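Shikimate 5-dehydrogenase (Mycobacterium fortuitum subsp. fortuitum DSM 46621, PDB 4XIJ) probably catalyses the reversible, NADP-dependent interconversion of 3-dehydroshikimate and shikimate, the fourth step of the chorismate pathway. Local coordinates at residues S96-V101 against N112-G117; T119-T124 against R218-I223; L130-G135 against T154-D159; A140-L145 against D168-C173; M248-A253 against A269-L274. All blocks are in the same frame, centred on the assembly; numbering follows the deposited sequence. Where two conformers were deposited one is given.

Interaction 1. Residues S96-V101 against N112-G117; sequences SANTLV and NTDVDG. With SO4 (sulfate ion), chain E.
N98 OD1 is gripped by two donors. The backbone N of T113 reaches N98 OD1 at 2.7 Å, tilted 32° from the carbonyl plane. T99 OG1 donates to N98 OD1 at 2.8 Å, from the opposite face of the amide plane. The other end of this amide is also held. N98 ND2 donates to T113 OG1 at 3.0 Å, and the hydroxyl oxygen lies almost in the amide plane. The N98 and T113 side chains cross at about a right angle, with both ends of the amide engaged, which fixes its rotation. CG of N98 sits between its own backbone N and carbonyl carbon (chi1 76°), and this turns the amide toward T113.

The contact lies where the mixed sheet of the substrate-binding domain gives way to helix 114-122, which leads toward the Rossmann-type domain. N112 precedes the helix, and its OD1 accepts from V115 N in a capping bond. N112 ND2 donates to S96 O at 3.0 Å, nearly straight at 172°, from above the carbonyl plane. One amide thus caps the helix and ties it back to the loop before strand 99-102.

A sulfate, probably from the crystallisation liquor, sits beside this junction. N98 ND2 donates to sulfate O4 at 3.1 Å, and K77 and T73 also bind the ion. D114 OD2 forms a salt bridge with K77. This cluster is consistent with the shikimate-binding site of the family, where a Lys/Asp pair is usual. T113 OG1 is further bonded to Q252 O, and T99 OG1 to Q256 of helix 246-261.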
# COMPACT_ATOMS: atom_id res chain seq x y z
N SER A 96 3.19 -3.90 10.24
CA SER A 96 4.41 -3.82 9.44
C SER A 96 4.56 -2.37 9.01
O SER A 96 3.61 -1.61 9.07
CB SER A 96 4.36 -4.76 8.20
OG SER A 96 3.49 -4.21 7.23
N ALA A 97 5.76 -2.00 8.55
CA ALA A 97 6.06 -0.64 8.13
C ALA A 97 6.76 -0.60 6.78
O ALA A 97 7.75 -1.33 6.56
CB ALA A 97 6.95 0.09 9.18
N ASN A 98 6.28 0.25 5.87
CA ASN A 98 6.97 0.41 4.61
C ASN A 98 7.77 1.72 4.53
O ASN A 98 8.25 2.08 3.46
CB ASN A 98 5.99 0.35 3.43
CG ASN A 98 5.18 1.64 3.30
OD1 ASN A 98 4.96 2.32 4.29
ND2 ASN A 98 4.78 2.01 2.08
N THR A 99 7.89 2.41 5.66
CA THR A 99 8.48 3.75 5.69
C THR A 99 9.21 3.95 6.99
O THR A 99 8.69 3.61 8.06
CB THR A 99 7.41 4.86 5.59
OG1 THR A 99 6.57 4.65 4.44
CG2 THR A 99 8.06 6.28 5.45
N LEU A 100 10.43 4.49 6.88
CA LEU A 100 11.21 4.88 8.08
C LEU A 100 11.62 6.32 7.89
O LEU A 100 12.20 6.65 6.86
CB LEU A 100 12.43 3.98 8.26
CG LEU A 100 12.13 2.54 8.68
CD1 LEU A 100 13.37 1.65 8.49
CD2 LEU A 100 11.62 2.53 10.12
N VAL A 101 11.25 7.16 8.85
CA VAL A 101 11.54 8.59 8.73
C VAL A 101 12.48 9.03 9.84
O VAL A 101 12.21 8.75 11.01
CB VAL A 101 10.27 9.47 8.78
CG1 VAL A 101 10.65 10.99 8.53
CG2 VAL A 101 9.28 8.98 7.74
N ASN A 112 3.27 3.19 7.97
CA ASN A 112 2.81 2.35 6.88
C ASN A 112 1.99 3.16 5.89
O ASN A 112 0.84 3.47 6.16
CB ASN A 112 2.01 1.14 7.42
CG ASN A 112 1.75 0.13 6.33
OD1 ASN A 112 1.17 0.50 5.29
ND2 ASN A 112 2.20 -1.13 6.51
N THR A 113 2.59 3.55 4.76
CA THR A 113 1.83 4.33 3.81
C THR A 113 1.16 3.46 2.75
O THR A 113 0.47 3.98 1.88
CB THR A 113 2.69 5.40 3.12
OG1 THR A 113 3.61 4.76 2.20
CG2 THR A 113 3.41 6.27 4.16
N ASP A 114 1.30 2.12 2.84
CA ASP A 114 0.46 1.23 2.02
C ASP A 114 -1.02 1.51 2.37
O ASP A 114 -1.90 1.38 1.50
CB ASP A 114 0.83 -0.25 2.22
CG ASP A 114 2.22 -0.55 1.74
OD1 ASP A 114 2.58 -0.08 0.66
OD2 ASP A 114 2.97 -1.27 2.42
N VAL A 115 -1.29 1.90 3.62
CA VAL A 115 -2.64 2.28 3.99
C VAL A 115 -3.13 3.47 3.13
O VAL A 115 -4.28 3.48 2.62
CB VAL A 115 -2.70 2.61 5.49
CG1 VAL A 115 -3.99 3.26 5.82
CG2 VAL A 115 -2.50 1.31 6.31
N ASP A 116 -2.27 4.49 2.96
CA ASP A 116 -2.61 5.62 2.11
C ASP A 116 -2.80 5.19 0.66
O ASP A 116 -3.58 5.81 -0.08
CB ASP A 116 -1.50 6.69 2.08
CG ASP A 116 -1.20 7.29 3.42
OD1 ASP A 116 -2.12 7.78 4.06
OD2 ASP A 116 -0.05 7.24 3.84
N GLY A 117 -2.03 4.20 0.21
CA GLY A 117 -2.22 3.68 -1.13
C GLY A 117 -3.69 3.33 -1.38
O GLY A 117 -4.27 3.68 -2.44
S SO4 E . 5.81 -1.03 -1.01
O1 SO4 E . 5.03 -0.75 -2.25
O2 SO4 E . 6.03 -2.51 -0.98
O3 SO4 E . 7.13 -0.33 -1.01
O4 SO4 E . 5.06 -0.38 0.08

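Interaction 2. Residues T119-T124 against R218-I223; sequences TGALGT and RVLDAI
R218 grips the carbonyl oxygen of L122 with both terminal nitrogens. R218 NH2 is 3.0 Å and R218 NH1 3.1 Å from L122 O, which lies in the guanidinium plane. The two nitrogens reach this oxygen from opposite faces of its carbonyl plane. The contact joins the C-terminal end of helix 114-122 to strand 218-221 of the parallel, Rossmann-type sheet. A carbonyl at a helix C-terminus carries partial negative charge, so the arginine probably complements it.

The arginine chain is bent at chi3 (66°), which swings its planar end over to the helix terminus. The L122 and R218 side chains run antiparallel alongside each other, with L122 CD2 near R218 NH1. Further along the strand the contact is apolar. L122 CG rests on L220 CB at 3.9 Å. A121 CB meets L220 CD1 at 3.8 Å and lies 4.0 Å from L220 CD2. CG of L220 is anti to its backbone N (chi1 172°), which carries the methyl branches toward the helix.

In the next shell, M248 of helix 246-261 touches both A121 and L220. G123 leaves the helix with positive phi. On the neighbouring strand 241-243, E241 OE1 forms a salt bridge with R218 NE.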
# COMPACT_ATOMS: atom_id res chain seq x y z
N THR A 119 -6.46 4.07 0.82
CA THR A 119 -7.45 5.14 1.11
C THR A 119 -7.43 6.23 0.03
O THR A 119 -8.47 6.76 -0.34
CB THR A 119 -7.23 5.82 2.51
OG1 THR A 119 -5.94 6.46 2.52
CG2 THR A 119 -7.28 4.79 3.66
N GLY A 120 -6.23 6.53 -0.47
CA GLY A 120 -6.05 7.56 -1.47
C GLY A 120 -6.60 7.10 -2.81
O GLY A 120 -7.25 7.88 -3.54
N ALA A 121 -6.29 5.85 -3.21
CA ALA A 121 -6.74 5.39 -4.53
C ALA A 121 -8.26 5.24 -4.61
O ALA A 121 -8.87 5.55 -5.63
CB ALA A 121 -6.06 4.04 -4.87
N LEU A 122 -8.86 4.74 -3.53
CA LEU A 122 -10.30 4.49 -3.54
C LEU A 122 -11.13 5.74 -3.27
O LEU A 122 -12.24 5.88 -3.79
CB LEU A 122 -10.63 3.45 -2.50
CG LEU A 122 -10.84 2.03 -2.95
CD1 LEU A 122 -11.21 1.15 -1.72
CD2 LEU A 122 -12.00 1.95 -4.00
N GLY A 123 -10.62 6.64 -2.44
CA GLY A 123 -11.41 7.79 -2.02
C GLY A 123 -12.38 7.47 -0.88
O GLY A 123 -12.21 7.94 0.25
N THR A 124 -13.43 6.72 -1.20
CA THR A 124 -14.33 6.14 -0.19
C THR A 124 -14.64 4.72 -0.63
O THR A 124 -14.49 4.37 -1.81
CB THR A 124 -15.64 6.95 -0.04
OG1 THR A 124 -16.41 6.46 1.05
CG2 THR A 124 -16.50 6.86 -1.33
N ARG A 218 -17.42 -0.24 -7.43
CA ARG A 218 -16.10 0.39 -7.53
C ARG A 218 -15.08 -0.63 -7.07
O ARG A 218 -15.17 -1.18 -5.98
CB ARG A 218 -16.06 1.65 -6.69
CG ARG A 218 -17.14 2.60 -7.14
CD ARG A 218 -17.01 3.94 -6.44
NE ARG A 218 -15.80 4.67 -6.79
CZ ARG A 218 -14.80 4.93 -5.95
NH1 ARG A 218 -14.88 4.50 -4.71
NH2 ARG A 218 -13.73 5.61 -6.37
N VAL A 219 -14.11 -0.91 -7.92
CA VAL A 219 -13.10 -1.92 -7.64
C VAL A 219 -11.71 -1.35 -7.82
O VAL A 219 -11.39 -0.83 -8.90
CB VAL A 219 -13.29 -3.16 -8.55
CG1 VAL A 219 -12.15 -4.16 -8.28
CG2 VAL A 219 -14.68 -3.78 -8.27
N LEU A 220 -10.90 -1.40 -6.75
CA LEU A 220 -9.48 -1.10 -6.79
C LEU A 220 -8.75 -2.42 -7.00
O LEU A 220 -8.80 -3.31 -6.16
CB LEU A 220 -9.04 -0.40 -5.49
CG LEU A 220 -7.54 -0.21 -5.33
CD1 LEU A 220 -7.03 0.71 -6.43
CD2 LEU A 220 -7.29 0.40 -3.94
N ASP A 221 -8.11 -2.53 -8.17
CA ASP A 221 -7.33 -3.70 -8.52
C ASP A 221 -5.85 -3.36 -8.27
O ASP A 221 -5.33 -2.40 -8.84
CB ASP A 221 -7.57 -4.04 -9.99
CG ASP A 221 -6.99 -5.37 -10.40
OD1 ASP A 221 -6.25 -6.00 -9.63
OD2 ASP A 221 -7.35 -5.83 -11.50
N ALA A 222 -5.18 -4.12 -7.41
CA ALA A 222 -3.76 -3.90 -7.13
C ALA A 222 -2.90 -4.10 -8.38
O ALA A 222 -1.79 -3.56 -8.46
CB ALA A 222 -3.29 -4.83 -6.02
N ILE A 223 -3.39 -4.88 -9.34
CA ILE A 223 -2.65 -5.12 -10.57
C ILE A 223 -2.74 -3.93 -11.49
O ILE A 223 -3.80 -3.26 -11.56
CB ILE A 223 -3.19 -6.38 -11.27
CG1 ILE A 223 -3.14 -7.58 -10.30
CG2 ILE A 223 -2.44 -6.64 -12.56
CD1 ILE A 223 -1.75 -7.89 -9.77

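Interaction 3. Residues L130-G135 against T154-D159; sequences LVIGSG and TIVARD
I132 CG1 and L130 CG both stand anti to their carbonyl carbons (chi1 -42° and -47°), and this brings the branches of both residues to V156 and T154 on the next strand. I132 CD1 meets V156 CB at 3.8 Å, and the I132 and V156 side chains run alongside each other off the same face. L130 CD2 lies alongside T154 CB at 3.7 Å. On the other face of the sheet, I155 CD1 touches V131 CB at 4.0 Å.

The backbones pair as parallel strands, with L130 opposite T154, V131 opposite I155 and I132 opposite V156. V131 N donates to T154 O, and V156 N donates to V131 O at 2.8 Å. G133 N closes the ladder on V156 O at 2.8 Å. Helix 138-147 connects the two strands in a beta-alpha-beta crossover and packs on the face bearing V131 and I155. G133 and G135 fit the glycine-rich turn of a Rossmann-type fold, consistent with the NADP binding expected of this family.

Beyond the strands the chains spread apart. S134 CB still packs on A157 CB at 3.9 Å. A water lies 2.7 Å from S134 OG and accepts from D159 N, bridging the two loops. D159 OD2 caps the following helix at K162 N. G133 O is buried without a partner in the model. The main-chain bonds set the register and mostly aliphatic groups close both faces; past the strands the link is one S134-A157 packing contact and a water.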
# COMPACT_ATOMS: atom_id res chain seq x y z
N LEU A 130 -15.29 -5.41 0.13
CA LEU A 130 -14.66 -6.73 0.01
C LEU A 130 -13.15 -6.56 -0.11
O LEU A 130 -12.67 -5.64 -0.77
CB LEU A 130 -15.13 -7.48 -1.25
CG LEU A 130 -16.64 -7.48 -1.48
CD1 LEU A 130 -16.98 -8.27 -2.75
CD2 LEU A 130 -17.42 -8.05 -0.26
N VAL A 131 -12.40 -7.48 0.49
CA VAL A 131 -10.98 -7.66 0.18
C VAL A 131 -10.92 -9.00 -0.54
O VAL A 131 -11.39 -10.04 -0.03
CB VAL A 131 -10.12 -7.66 1.44
CG1 VAL A 131 -8.68 -7.99 1.09
CG2 VAL A 131 -10.22 -6.32 2.12
N ILE A 132 -10.40 -8.99 -1.76
CA ILE A 132 -10.26 -10.26 -2.50
C ILE A 132 -8.84 -10.77 -2.27
O ILE A 132 -7.88 -10.11 -2.67
CB ILE A 132 -10.51 -10.11 -4.04
CG1 ILE A 132 -11.70 -9.20 -4.40
CG2 ILE A 132 -10.64 -11.50 -4.68
CD1 ILE A 132 -13.00 -9.61 -3.78
N GLY A 133 -8.70 -11.95 -1.67
CA GLY A 133 -7.41 -12.53 -1.34
C GLY A 133 -7.06 -12.39 0.13
O GLY A 133 -7.70 -11.61 0.88
N SER A 134 -6.06 -13.15 0.55
CA SER A 134 -5.65 -13.21 1.95
C SER A 134 -4.15 -13.16 2.12
O SER A 134 -3.64 -13.54 3.17
CB SER A 134 -6.18 -14.49 2.63
OG SER A 134 -5.70 -15.65 1.97
N GLY A 135 -3.43 -12.66 1.11
CA GLY A 135 -1.98 -12.71 1.13
C GLY A 135 -1.37 -11.51 1.84
O GLY A 135 -2.03 -10.81 2.62
N THR A 154 -15.60 -7.75 4.28
CA THR A 154 -15.71 -9.19 4.01
C THR A 154 -14.45 -9.66 3.27
O THR A 154 -14.08 -9.10 2.21
CB THR A 154 -16.96 -9.49 3.16
OG1 THR A 154 -18.12 -9.02 3.85
CG2 THR A 154 -17.14 -11.00 2.85
N ILE A 155 -13.81 -10.69 3.80
CA ILE A 155 -12.60 -11.26 3.21
C ILE A 155 -13.05 -12.36 2.26
O ILE A 155 -13.61 -13.39 2.69
CB ILE A 155 -11.65 -11.83 4.27
CG1 ILE A 155 -11.38 -10.81 5.38
CG2 ILE A 155 -10.32 -12.30 3.62
CD1 ILE A 155 -10.70 -9.46 4.96
N VAL A 156 -12.85 -12.15 0.98
CA VAL A 156 -13.24 -13.11 -0.06
C VAL A 156 -11.99 -13.84 -0.45
O VAL A 156 -11.11 -13.29 -1.11
CB VAL A 156 -13.90 -12.38 -1.27
CG1 VAL A 156 -14.20 -13.32 -2.39
CG2 VAL A 156 -15.15 -11.59 -0.81
N ALA A 157 -11.88 -15.08 -0.02
CA ALA A 157 -10.65 -15.81 -0.21
C ALA A 157 -10.92 -17.30 -0.11
O ALA A 157 -11.98 -17.73 0.37
CB ALA A 157 -9.58 -15.40 0.84
N ARG A 158 -9.96 -18.09 -0.53
CA ARG A 158 -10.08 -19.54 -0.51
C ARG A 158 -9.74 -20.17 0.83
O ARG A 158 -10.35 -21.18 1.23
CB ARG A 158 -9.16 -20.14 -1.57
CG ARG A 158 -9.22 -21.64 -1.66
CD ARG A 158 -8.38 -22.16 -2.84
NE ARG A 158 -8.92 -21.66 -4.11
CZ ARG A 158 -8.36 -20.71 -4.86
NH1 ARG A 158 -7.19 -20.17 -4.52
NH2 ARG A 158 -9.00 -20.30 -5.96
N ASP A 159 -8.74 -19.61 1.51
CA ASP A 159 -8.21 -20.24 2.72
C ASP A 159 -8.88 -19.64 3.95
O ASP A 159 -8.69 -18.50 4.27
CB ASP A 159 -6.69 -20.08 2.79
CG ASP A 159 -6.08 -20.97 3.84
OD1 ASP A 159 -5.76 -22.14 3.51
OD2 ASP A 159 -5.98 -20.50 5.00
O HOH W 1 -6.83 -17.64 0.52

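Interaction 4. Residues A140-L145 against D168-C173; sequences AAVVAL and DLARRC. With SO4 (sulfate ion), chain G; EDO (1,2-ethanediol), chain B.
Helices 138-147 and 160-172 run in roughly the same direction, with the axes of segments 140-145 and 168-172 at 28° and 9.3 Å apart. V142 comes nearest to the second backbone. V142 CG1, anti to the backbone N (chi1 170°), is 3.6 Å from A170 CA and touches A170 CB at 3.8 Å. The small alanine lets the valine methyl close on the main chain. V142 CG1 also meets L169 CG at 3.9 Å, so it is placed between these two residues.

One residue on, V143 uses CG2, the branch anti to its carbonyl carbon. V143 CG2 meets C173 SG at 3.8 Å. V143 CG2 also lies 4.2 Å from L169 CD2, and the two side chains cross at about a right angle. This contact is packing of apolar groups and sulfur.

Charged groups lie on the outer side of the second helix. R171 extends away and holds a sulfate with two nitrogens: NH1 to sulfate O3 at 2.8 Å and NH2 to sulfate O1 at 2.9 Å. R171 NH2 also bonds to G177 O. An ethanediol donates to R172 O. Sulfate and diol are probably from the crystallisation liquor.

The two helices belong to the Rossmann-type domain and pack against its parallel sheet. V142 touches I153 and I155 of strand 152-157, and A170 also touches I153. V143 turns to V115 of helix 114-122 and to L93 and V94 of helix 89-94, and C173 reaches L93 as well.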
# COMPACT_ATOMS: atom_id res chain seq x y z
N ALA A 140 -2.86 -4.38 5.08
CA ALA A 140 -2.96 -2.96 4.82
C ALA A 140 -4.30 -2.57 4.21
O ALA A 140 -4.84 -1.48 4.50
CB ALA A 140 -1.81 -2.48 3.91
N ALA A 141 -4.82 -3.44 3.32
CA ALA A 141 -6.12 -3.18 2.72
C ALA A 141 -7.22 -3.15 3.81
O ALA A 141 -8.09 -2.28 3.78
CB ALA A 141 -6.44 -4.23 1.65
N VAL A 142 -7.19 -4.09 4.76
CA VAL A 142 -8.19 -4.13 5.83
C VAL A 142 -8.14 -2.86 6.69
O VAL A 142 -9.17 -2.23 6.94
CB VAL A 142 -8.00 -5.37 6.72
CG1 VAL A 142 -8.89 -5.29 8.01
CG2 VAL A 142 -8.34 -6.65 5.91
N VAL A 143 -6.92 -2.45 7.10
CA VAL A 143 -6.78 -1.28 7.96
C VAL A 143 -7.23 -0.03 7.17
O VAL A 143 -7.96 0.78 7.71
CB VAL A 143 -5.35 -1.15 8.47
CG1 VAL A 143 -5.08 0.21 9.13
CG2 VAL A 143 -5.01 -2.30 9.48
N ALA A 144 -6.87 0.06 5.89
CA ALA A 144 -7.32 1.17 5.07
C ALA A 144 -8.83 1.23 4.96
O ALA A 144 -9.42 2.31 5.05
CB ALA A 144 -6.70 1.10 3.67
N LEU A 145 -9.47 0.07 4.74
CA LEU A 145 -10.93 0.10 4.63
C LEU A 145 -11.55 0.56 5.94
O LEU A 145 -12.53 1.34 5.93
CB LEU A 145 -11.45 -1.28 4.17
CG LEU A 145 -11.13 -1.60 2.72
CD1 LEU A 145 -11.46 -3.12 2.48
CD2 LEU A 145 -11.89 -0.73 1.75
N ASP A 168 -10.28 -11.08 12.10
CA ASP A 168 -9.94 -10.61 13.43
C ASP A 168 -9.40 -9.19 13.38
O ASP A 168 -9.72 -8.35 14.21
CB ASP A 168 -8.88 -11.51 14.10
CG ASP A 168 -9.39 -12.92 14.44
OD1 ASP A 168 -10.61 -13.11 14.49
OD2 ASP A 168 -8.54 -13.83 14.71
N LEU A 169 -8.52 -8.93 12.43
CA LEU A 169 -7.97 -7.59 12.25
C LEU A 169 -9.05 -6.58 11.92
O LEU A 169 -9.08 -5.49 12.51
CB LEU A 169 -6.90 -7.63 11.15
CG LEU A 169 -6.28 -6.28 10.78
CD1 LEU A 169 -5.59 -5.60 11.96
CD2 LEU A 169 -5.30 -6.44 9.57
N ALA A 170 -9.98 -6.93 11.02
CA ALA A 170 -11.07 -6.00 10.75
C ALA A 170 -11.83 -5.62 12.02
O ALA A 170 -12.18 -4.46 12.23
CB ALA A 170 -12.02 -6.61 9.71
N ARG A 171 -12.12 -6.61 12.84
CA ARG A 171 -12.82 -6.33 14.08
C ARG A 171 -11.98 -5.50 15.05
O ARG A 171 -12.53 -4.60 15.73
CB ARG A 171 -13.25 -7.64 14.71
CG ARG A 171 -14.32 -8.33 13.88
CD ARG A 171 -14.60 -9.74 14.37
NE ARG A 171 -15.62 -10.39 13.55
CZ ARG A 171 -15.83 -11.72 13.51
NH1 ARG A 171 -15.06 -12.57 14.21
NH2 ARG A 171 -16.77 -12.23 12.72
N ARG A 172 -10.68 -5.78 15.14
CA ARG A 172 -9.82 -4.97 16.01
C ARG A 172 -9.76 -3.51 15.53
O ARG A 172 -9.57 -2.61 16.36
CB ARG A 172 -8.41 -5.56 16.12
CG ARG A 172 -8.34 -6.94 16.81
CD ARG A 172 -6.89 -7.37 17.14
NE ARG A 172 -5.97 -7.28 16.00
CZ ARG A 172 -5.69 -8.28 15.17
NH1 ARG A 172 -6.22 -9.47 15.36
NH2 ARG A 172 -4.84 -8.11 14.19
N CYS A 173 -9.98 -3.29 14.24
CA CYS A 173 -10.03 -1.94 13.69
C CYS A 173 -11.37 -1.24 13.92
O CYS A 173 -11.51 -0.08 13.56
CB CYS A 173 -9.76 -1.91 12.19
SG CYS A 173 -8.10 -2.39 11.70
S SO4 G . -16.74 -15.80 13.13
O1 SO4 G . -17.11 -15.03 11.94
O2 SO4 G . -16.57 -17.21 12.76
O3 SO4 G . -15.49 -15.30 13.71
O4 SO4 G . -17.80 -15.72 14.13
C1 EDO B . -12.61 -3.23 18.49
O1 EDO B . -11.92 -2.03 18.06
C2 EDO B . -14.10 -3.18 18.14
O2 EDO B . -14.95 -2.69 19.20

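Interaction 5. Residues M248-A253 against A269-L274; sequences MLLNQA and AMRAAL. With SO4 (sulfate ion), chain H.
This contact is a helix-helix packing within the C-terminal family region of shikimate dehydrogenases, where the last helix, 267-272, lies against the long helix 246-261. L250 is its central side chain. CG of L250 is anti to its backbone N (chi1 -178°), which directs both methyls at the last helix. There L250 CD1 meets M270 CB at 3.9 Å and L250 CD2 meets R271 CG at 3.8 Å. The leucine crosses each of these two chains at a slant.

L274, just past the end of the last helix, approaches L250 from its base. L274 CD2 is 4.0 Å from L250 CB. L274 CD1 also approaches L249 CB, loosely at 4.5 Å. L274 further touches L246 and Q247, at the start of the long helix.

R271 runs extended from CG to NE along the outer side of the contact. Its guanidinium takes a sulfate, probably from the crystallisation liquor, at its edge. R271 NH1 donates to sulfate O4 at 2.8 Å and R271 NH2 to sulfate O1 at 2.9 Å. NH2 also forms a salt bridge with E268, so R271 NH2 serves two anionic partners.

Helix 28-38 of the substrate-binding domain lies next to both segments. Its L31 touches A253, and its A35 touches M270. F254 and V257 of the long helix also meet M270. The methionine chain bends at its end (chi3 73°), and this folds its methyl back on the long helix: M270 CE lies 3.5 Å from A253 CB.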
# COMPACT_ATOMS: atom_id res chain seq x y z
N MET A 248 -2.44 3.12 -6.14
CA MET A 248 -1.92 2.74 -4.83
C MET A 248 -0.46 3.18 -4.71
O MET A 248 -0.10 3.83 -3.75
CB MET A 248 -2.06 1.23 -4.63
CG MET A 248 -3.53 0.84 -4.59
SD MET A 248 -3.77 -0.96 -4.73
CE MET A 248 -2.90 -1.61 -3.30
N LEU A 249 0.36 2.88 -5.71
CA LEU A 249 1.79 3.27 -5.67
C LEU A 249 1.93 4.79 -5.55
O LEU A 249 2.75 5.30 -4.75
CB LEU A 249 2.58 2.77 -6.90
CG LEU A 249 2.69 1.26 -7.10
CD1 LEU A 249 3.53 0.98 -8.34
CD2 LEU A 249 3.27 0.58 -5.87
N LEU A 250 1.12 5.54 -6.30
CA LEU A 250 1.15 6.99 -6.25
C LEU A 250 0.86 7.51 -4.85
O LEU A 250 1.63 8.30 -4.31
CB LEU A 250 0.16 7.55 -7.26
CG LEU A 250 0.15 9.08 -7.32
CD1 LEU A 250 1.40 9.60 -7.98
CD2 LEU A 250 -1.08 9.50 -8.11
N ASN A 251 -0.25 7.05 -4.26
CA ASN A 251 -0.65 7.54 -2.97
C ASN A 251 0.28 7.07 -1.82
O ASN A 251 0.51 7.84 -0.89
CB ASN A 251 -2.10 7.18 -2.71
CG ASN A 251 -3.05 8.13 -3.42
OD1 ASN A 251 -3.35 9.23 -2.91
ND2 ASN A 251 -3.50 7.76 -4.62
N GLN A 252 0.87 5.89 -1.93
CA GLN A 252 1.91 5.45 -1.01
C GLN A 252 3.08 6.44 -0.98
O GLN A 252 3.66 6.73 0.07
CB GLN A 252 2.48 4.05 -1.39
CG GLN A 252 1.56 2.89 -1.17
CD GLN A 252 2.01 1.65 -1.94
OE1 GLN A 252 3.20 1.55 -2.33
NE2 GLN A 252 1.10 0.71 -2.13
N ALA A 253 3.44 6.91 -2.17
CA ALA A 253 4.61 7.74 -2.34
C ALA A 253 4.33 9.17 -1.88
O ALA A 253 5.25 9.83 -1.38
CB ALA A 253 5.07 7.72 -3.82
N ALA A 269 3.73 16.34 -10.83
CA ALA A 269 5.08 15.87 -11.20
C ALA A 269 5.18 14.36 -10.91
O ALA A 269 5.75 13.61 -11.70
CB ALA A 269 6.12 16.65 -10.44
N MET A 270 4.62 13.92 -9.79
CA MET A 270 4.68 12.48 -9.47
C MET A 270 3.79 11.66 -10.41
O MET A 270 4.16 10.55 -10.79
CB MET A 270 4.29 12.28 -8.00
CG MET A 270 5.38 12.89 -7.10
SD MET A 270 5.01 12.77 -5.35
CE MET A 270 5.26 11.00 -5.03
N ARG A 271 2.64 12.22 -10.79
CA ARG A 271 1.82 11.52 -11.81
C ARG A 271 2.56 11.36 -13.13
O ARG A 271 2.35 10.34 -13.84
CB ARG A 271 0.49 12.23 -12.05
CG ARG A 271 -0.47 12.11 -10.84
CD ARG A 271 -1.75 12.93 -11.06
NE ARG A 271 -2.61 12.83 -9.88
CZ ARG A 271 -3.01 13.86 -9.14
NH1 ARG A 271 -3.77 13.64 -8.08
NH2 ARG A 271 -2.67 15.11 -9.49
N ALA A 272 3.38 12.35 -13.51
CA ALA A 272 4.13 12.24 -14.76
C ALA A 272 5.12 11.07 -14.70
O ALA A 272 5.47 10.53 -15.74
CB ALA A 272 4.88 13.57 -15.07
N ALA A 273 5.56 10.70 -13.50
CA ALA A 273 6.55 9.63 -13.34
C ALA A 273 5.91 8.26 -13.07
O ALA A 273 6.60 7.26 -12.90
CB ALA A 273 7.53 9.99 -12.18
N LEU A 274 4.61 8.21 -13.06
CA LEU A 274 3.89 7.01 -12.64
C LEU A 274 3.74 6.01 -13.79
O LEU A 274 3.21 6.37 -14.84
CB LEU A 274 2.52 7.42 -12.12
CG LEU A 274 1.73 6.33 -11.41
CD1 LEU A 274 2.41 5.91 -10.12
CD2 LEU A 274 0.30 6.87 -11.15
S SO4 H . -5.20 16.64 -6.81
O1 SO4 H . -3.95 16.90 -7.56
O2 SO4 H . -6.36 16.98 -7.66
O3 SO4 H . -5.22 17.50 -5.61
O4 SO4 H . -5.29 15.23 -6.39

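Interactions 1 and 2 share helix 114-122: the first lies at its start, the second at its end, with centres 16 Å apart. Interactions 3 and 4 belong to the Rossmann-type domain, where strands 128-132 and 152-157 and helices 138-147 and 160-172 alternate along the chain. Their centres are 12 Å apart, and V131 touches L145. Interaction 2 reaches the same parallel sheet through strand 218-221. Interaction 5 comes last in the chain, its centre 26 Å from that of interaction 3 and on the opposite side of the chain's centre. Helix 246-261 still touches interactions 1 and 2, so this helix returns to the junction between the two sheets.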